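Possible substrate binding protein of ABC transporter system (Rhodopseudomonas palustris, PDB 3N0X) probably binds a branched-chain amino acid or a related small solute in the periplasm and delivers it to an ABC-type uptake transporter. Local coordinates at residues I205-I208 with D214-T217; A84-D89 with L100-A105. All coordinates share one frame; numbering follows the deposited sequence. Where two conformers were deposited one is given.

Contact 1 (I205-I208 with D214-T217); sequences IWVI and DPLT
Val207 meets the first turn of the helix that follows its strand, its branched side chain facing Pro215 and Leu216. The tips of Val207 and Leu216 reach toward each other: CD2 of Leu216 lies 3.7 Å from both CB and CG1 of Val207, while CD1 of Leu216 stands 4.0 Å from Val207 CG2. Both methyls of the leucine thus touch the valine. Pro215 adds a narrower touch, its ring atom CG 3.9 Å from Val207 CG1. That methyl can serve both partners because it is turned anti to the backbone N (chi1 -178°), which leaves CG2 anti to the carbonyl carbon and near Leu216 alone. No hydrogen bond crosses between 205-208 and 214-217; the grip is wholly apolar. An alanine in place of Val207 would remove both methyls and would probably leave Pro215 CG and Leu216 CD1 without their contacts on the strand. Behind these residues, Asp214 occupies the N-cap position, right before the helix. Phe185 and Trp209 pack on Pro215, and Leu247 on Leu216. On the strand, Trp206 points away from the helix, its ring stacked with Phe161 and its NE1 bonded to Asn133 OD1. The contact joins strand 202-207 to helix 215-221 within a beta-alpha-beta unit completed by strand 229-233, whose Leu231 and Thr233 also touch Leu216; strand 202-207 itself runs between strands 142-149 and 229-233 of a parallel four-stranded sheet.

Contact 2 (A84-D89 with L100-A105); sequences AAALAD and LIVEPA
Leu100 opens the meeting of 100-105 with helix residues 84-89, sending its CD2 methyl to within 4.2 Å of CB of Asp89. With chi1 at 175° its CG stands opposite the backbone N, and the isobutyl group extends from the strand toward the helix. Asp89 offers only its aliphatic CB here; its carboxylate is engaged elsewhere, OD2 being hydrogen-bonded to Ser61 OG on helix 58-70. The buried acid thus shows carbon to the strand and keeps a polar partner in the neighbouring helix. Two residues on, Val102 faces the helix again, and its CG1 makes a loose approach of 4.4 Å to CB of Ala86. The alternation is that of a beta strand, with Ile101, between them, turned to the other face of the sheet. Past the strand end, the chain passes through a cis peptide bond before Pro104 in the loop that leads to Ala105. Ala105 then returns to the helix, its CB 3.7 Å from CB of Ala86, the closest approach of the contact. With a single methyl on each residue, the backbones draw near, the two CA atoms lying 6.7 Å apart. Helix 83-96 and strand 100-102 belong to the beta-alpha-beta unit begun by strand 76-79; within the mixed sheet, strand 100-102 runs parallel between 76-79 and 119-121, with helix 83-96 over one face and helix 283-302 over the other, where Ile101 packs on Val295.

Contacts 1 and 2 repeat one theme in two separate sheets: each packs a helix against a strand of its own beta-alpha-beta unit through apolar atoms, without a hydrogen bond across. In contact 1 the strand comes first and the helix follows; in contact 2 the helix leads into the strand. Their centres are 28 Å apart and their nearest atoms about 14 Å, so neither touches the other. Contact 2 belongs to the mixed sheet, contact 1 to the parallel four-stranded one, consistent with the two lobes of a periplasmic binding protein. In this family the ligand typically lies in the cleft between lobes; both contacts are helix-on-sheet packing inside their own lobes.

Contact 1 (I205-I208 with D214-T217)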
loop_
_atom_site.group_PDB
_atom_site.type_symbol
_atom_site.label_atom_id
_atom_site.label_comp_id
_atom_site.label_asym_id
_atom_site.label_seq_id
_atom_site.Cartn_x
_atom_site.Cartn_y
_atom_site.Cartn_z
ATOM N N ILE A 205 5.239 -21.819 2.223
ATOM C CA ILE A 205 3.830 -21.574 1.871
ATOM C C ILE A 205 3.685 -20.066 1.978
ATOM O O ILE A 205 3.866 -19.504 3.076
ATOM C CB ILE A 205 2.823 -22.284 2.821
ATOM C CG1 ILE A 205 2.977 -23.812 2.692
ATOM C CG2 ILE A 205 1.407 -21.795 2.534
ATOM C CD1 ILE A 205 2.263 -24.576 3.793
ATOM N N TRP A 206 3.320 -19.409 0.876
ATOM C CA TRP A 206 3.061 -17.966 0.869
ATOM C C TRP A 206 1.548 -17.764 0.843
ATOM O O TRP A 206 0.849 -18.315 -0.015
ATOM C CB TRP A 206 3.753 -17.252 -0.310
ATOM C CG TRP A 206 3.559 -15.790 -0.251
ATOM C CD1 TRP A 206 4.218 -14.938 0.569
ATOM C CD2 TRP A 206 2.658 -14.980 -1.022
ATOM N NE1 TRP A 206 3.787 -13.643 0.377
ATOM C CE2 TRP A 206 2.837 -13.628 -0.601
ATOM C CE3 TRP A 206 1.728 -15.249 -2.027
ATOM C CZ2 TRP A 206 2.113 -12.566 -1.154
ATOM C CZ3 TRP A 206 1.005 -14.170 -2.577
ATOM C CH2 TRP A 206 1.216 -12.852 -2.136
ATOM N N VAL A 207 1.053 -16.980 1.795
ATOM C CA VAL A 207 -0.367 -16.735 1.944
ATOM C C VAL A 207 -0.705 -15.296 1.535
ATOM O O VAL A 207 0.019 -14.324 1.879
ATOM C CB VAL A 207 -0.783 -16.975 3.385
ATOM C CG1 VAL A 207 -2.315 -16.778 3.569
ATOM C CG2 VAL A 207 -0.404 -18.406 3.832
ATOM N N ILE A 208 -1.816 -15.155 0.816
ATOM C CA ILE A 208 -2.399 -13.857 0.556
ATOM C C ILE A 208 -3.840 -13.985 1.077
ATOM O O ILE A 208 -4.565 -14.915 0.707
ATOM C CB ILE A 208 -2.323 -13.390 -0.924
ATOM C CG1 ILE A 208 -3.074 -12.062 -1.097
ATOM C CG2 ILE A 208 -2.872 -14.457 -1.864
ATOM C CD1 ILE A 208 -2.923 -11.423 -2.476
ATOM N N ASP A 214 -7.844 -16.017 9.754
ATOM C CA ASP A 214 -6.542 -16.299 10.372
ATOM C C ASP A 214 -5.831 -17.554 9.831
ATOM O O ASP A 214 -5.390 -18.428 10.592
ATOM C CB ASP A 214 -6.693 -16.371 11.899
ATOM C CG ASP A 214 -5.406 -16.045 12.630
ATOM O OD1 ASP A 214 -4.394 -15.653 11.987
ATOM O OD2 ASP A 214 -5.415 -16.190 13.870
ATOM N N PRO A 215 -5.652 -17.627 8.487
ATOM C CA PRO A 215 -4.924 -18.789 7.945
ATOM C C PRO A 215 -3.475 -18.963 8.505
ATOM O O PRO A 215 -3.049 -20.082 8.680
ATOM C CB PRO A 215 -4.865 -18.512 6.423
ATOM C CG PRO A 215 -4.992 -17.107 6.317
ATOM C CD PRO A 215 -5.900 -16.624 7.446
ATOM N N LEU A 216 -2.764 -17.891 8.807
ATOM C CA LEU A 216 -1.352 -18.054 9.244
ATOM C C LEU A 216 -1.254 -18.764 10.589
ATOM O O LEU A 216 -0.442 -19.687 10.755
ATOM C CB LEU A 216 -0.599 -16.720 9.260
ATOM C CG LEU A 216 0.037 -16.213 7.933
ATOM C CD1 LEU A 216 1.035 -17.216 7.338
ATOM C CD2 LEU A 216 -1.004 -15.860 6.908
ATOM N N THR A 217 -2.100 -18.357 11.541
ATOM C CA THR A 217 -2.152 -18.998 12.853
ATOM C C THR A 217 -2.591 -20.449 12.762
ATOM O O THR A 217 -2.021 -21.326 13.398
ATOM C CB THR A 217 -3.198 -18.294 13.778
ATOM O OG1 THR A 217 -2.885 -16.908 13.875
ATOM C CG2 THR A 217 -3.203 -18.937 15.141
#

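Contact 2 (A84-D89 with L100-A105)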
loop_
_atom_site.group_PDB
_atom_site.type_symbol
_atom_site.label_atom_id
_atom_site.label_comp_id
_atom_site.label_asym_id
_atom_site.label_seq_id
_atom_site.Cartn_x
_atom_site.Cartn_y
_atom_site.Cartn_z
ATOM N N ALA A 84 -13.405 0.636 -3.344
ATOM C CA ALA A 84 -14.670 0.756 -4.049
ATOM C C ALA A 84 -15.126 2.209 -4.186
ATOM O O ALA A 84 -15.583 2.613 -5.262
ATOM C CB ALA A 84 -15.767 -0.128 -3.362
ATOM N N ALA A 85 -14.942 3.007 -3.139
ATOM C CA ALA A 85 -15.254 4.426 -3.222
ATOM C C ALA A 85 -14.300 5.141 -4.214
ATOM O O ALA A 85 -14.730 5.970 -4.996
ATOM C CB ALA A 85 -15.185 5.106 -1.808
ATOM N N ALA A 86 -13.013 4.835 -4.160
ATOM C CA ALA A 86 -12.049 5.466 -5.057
ATOM C C ALA A 86 -12.362 5.153 -6.520
ATOM O O ALA A 86 -12.299 6.051 -7.375
ATOM C CB ALA A 86 -10.623 5.045 -4.686
ATOM N N LEU A 87 -12.715 3.904 -6.813
ATOM C CA LEU A 87 -13.055 3.522 -8.195
ATOM C C LEU A 87 -14.283 4.304 -8.694
ATOM O O LEU A 87 -14.305 4.792 -9.843
ATOM C CB LEU A 87 -13.298 2.016 -8.271
ATOM C CG LEU A 87 -12.057 1.164 -8.319
ATOM C CD1 LEU A 87 -12.333 -0.276 -7.752
ATOM C CD2 LEU A 87 -11.457 1.184 -9.788
ATOM N N ALA A 88 -15.272 4.494 -7.821
ATOM C CA ALA A 88 -16.453 5.265 -8.168
ATOM C C ALA A 88 -16.122 6.721 -8.436
ATOM O O ALA A 88 -16.803 7.387 -9.220
ATOM C CB ALA A 88 -17.521 5.201 -7.054
ATOM N N ASP A 89 -15.092 7.214 -7.765
ATOM C CA ASP A 89 -14.700 8.611 -7.885
ATOM C C ASP A 89 -13.903 8.953 -9.149
ATOM O O ASP A 89 -13.828 10.119 -9.508
ATOM C CB ASP A 89 -13.852 9.036 -6.688
ATOM C CG ASP A 89 -14.610 9.080 -5.403
ATOM O OD1 ASP A 89 -15.860 9.062 -5.430
ATOM O OD2 ASP A 89 -13.920 9.046 -4.345
ATOM N N LEU A 100 -7.088 13.747 -9.257
ATOM C CA LEU A 100 -7.298 12.992 -8.031
ATOM C C LEU A 100 -6.037 12.159 -7.800
ATOM O O LEU A 100 -5.657 11.353 -8.653
ATOM C CB LEU A 100 -8.505 12.091 -8.166
ATOM C CG LEU A 100 -8.759 11.150 -6.971
ATOM C CD1 LEU A 100 -9.051 11.889 -5.666
ATOM C CD2 LEU A 100 -9.888 10.185 -7.293
ATOM N N ILE A 101 -5.395 12.369 -6.654
ATOM C CA ILE A 101 -4.251 11.562 -6.228
ATOM C C ILE A 101 -4.830 10.495 -5.317
ATOM O O ILE A 101 -5.410 10.782 -4.259
ATOM C CB ILE A 101 -3.180 12.376 -5.461
ATOM C CG1 ILE A 101 -2.507 13.401 -6.412
ATOM C CG2 ILE A 101 -2.155 11.411 -4.850
ATOM C CD1 ILE A 101 -1.661 14.443 -5.663
ATOM N N VAL A 102 -4.720 9.253 -5.746
ATOM C CA VAL A 102 -5.334 8.151 -5.021
ATOM C C VAL A 102 -4.415 7.713 -3.887
ATOM O O VAL A 102 -3.243 7.369 -4.104
ATOM C CB VAL A 102 -5.718 6.986 -5.947
ATOM C CG1 VAL A 102 -6.281 5.789 -5.090
ATOM C CG2 VAL A 102 -6.749 7.496 -7.003
ATOM N N GLU A 103 -4.999 7.727 -2.687
ATOM C CA GLU A 103 -4.289 7.443 -1.441
ATOM C C GLU A 103 -5.337 7.290 -0.364
ATOM O O GLU A 103 -6.085 8.233 -0.123
ATOM C CB GLU A 103 -3.378 8.647 -1.085
ATOM C CG GLU A 103 -2.688 8.514 0.251
ATOM C CD GLU A 103 -1.738 7.345 0.325
ATOM O OE1 GLU A 103 -0.830 7.215 -0.558
ATOM O OE2 GLU A 103 -1.868 6.597 1.335
ATOM N N PRO A 104 -5.363 6.147 0.336
ATOM C CA PRO A 104 -4.518 4.942 0.257
ATOM C C PRO A 104 -4.964 3.811 -0.652
ATOM O O PRO A 104 -4.225 2.839 -0.764
ATOM C CB PRO A 104 -4.560 4.408 1.690
ATOM C CG PRO A 104 -5.924 4.774 2.147
ATOM C CD PRO A 104 -6.193 6.159 1.549
ATOM N N ALA A 105 -6.124 3.942 -1.285
ATOM C CA ALA A 105 -6.761 2.804 -2.003
ATOM C C ALA A 105 -5.790 2.053 -2.904
ATOM O O ALA A 105 -5.165 2.661 -3.787
ATOM C CB ALA A 105 -7.957 3.265 -2.788
#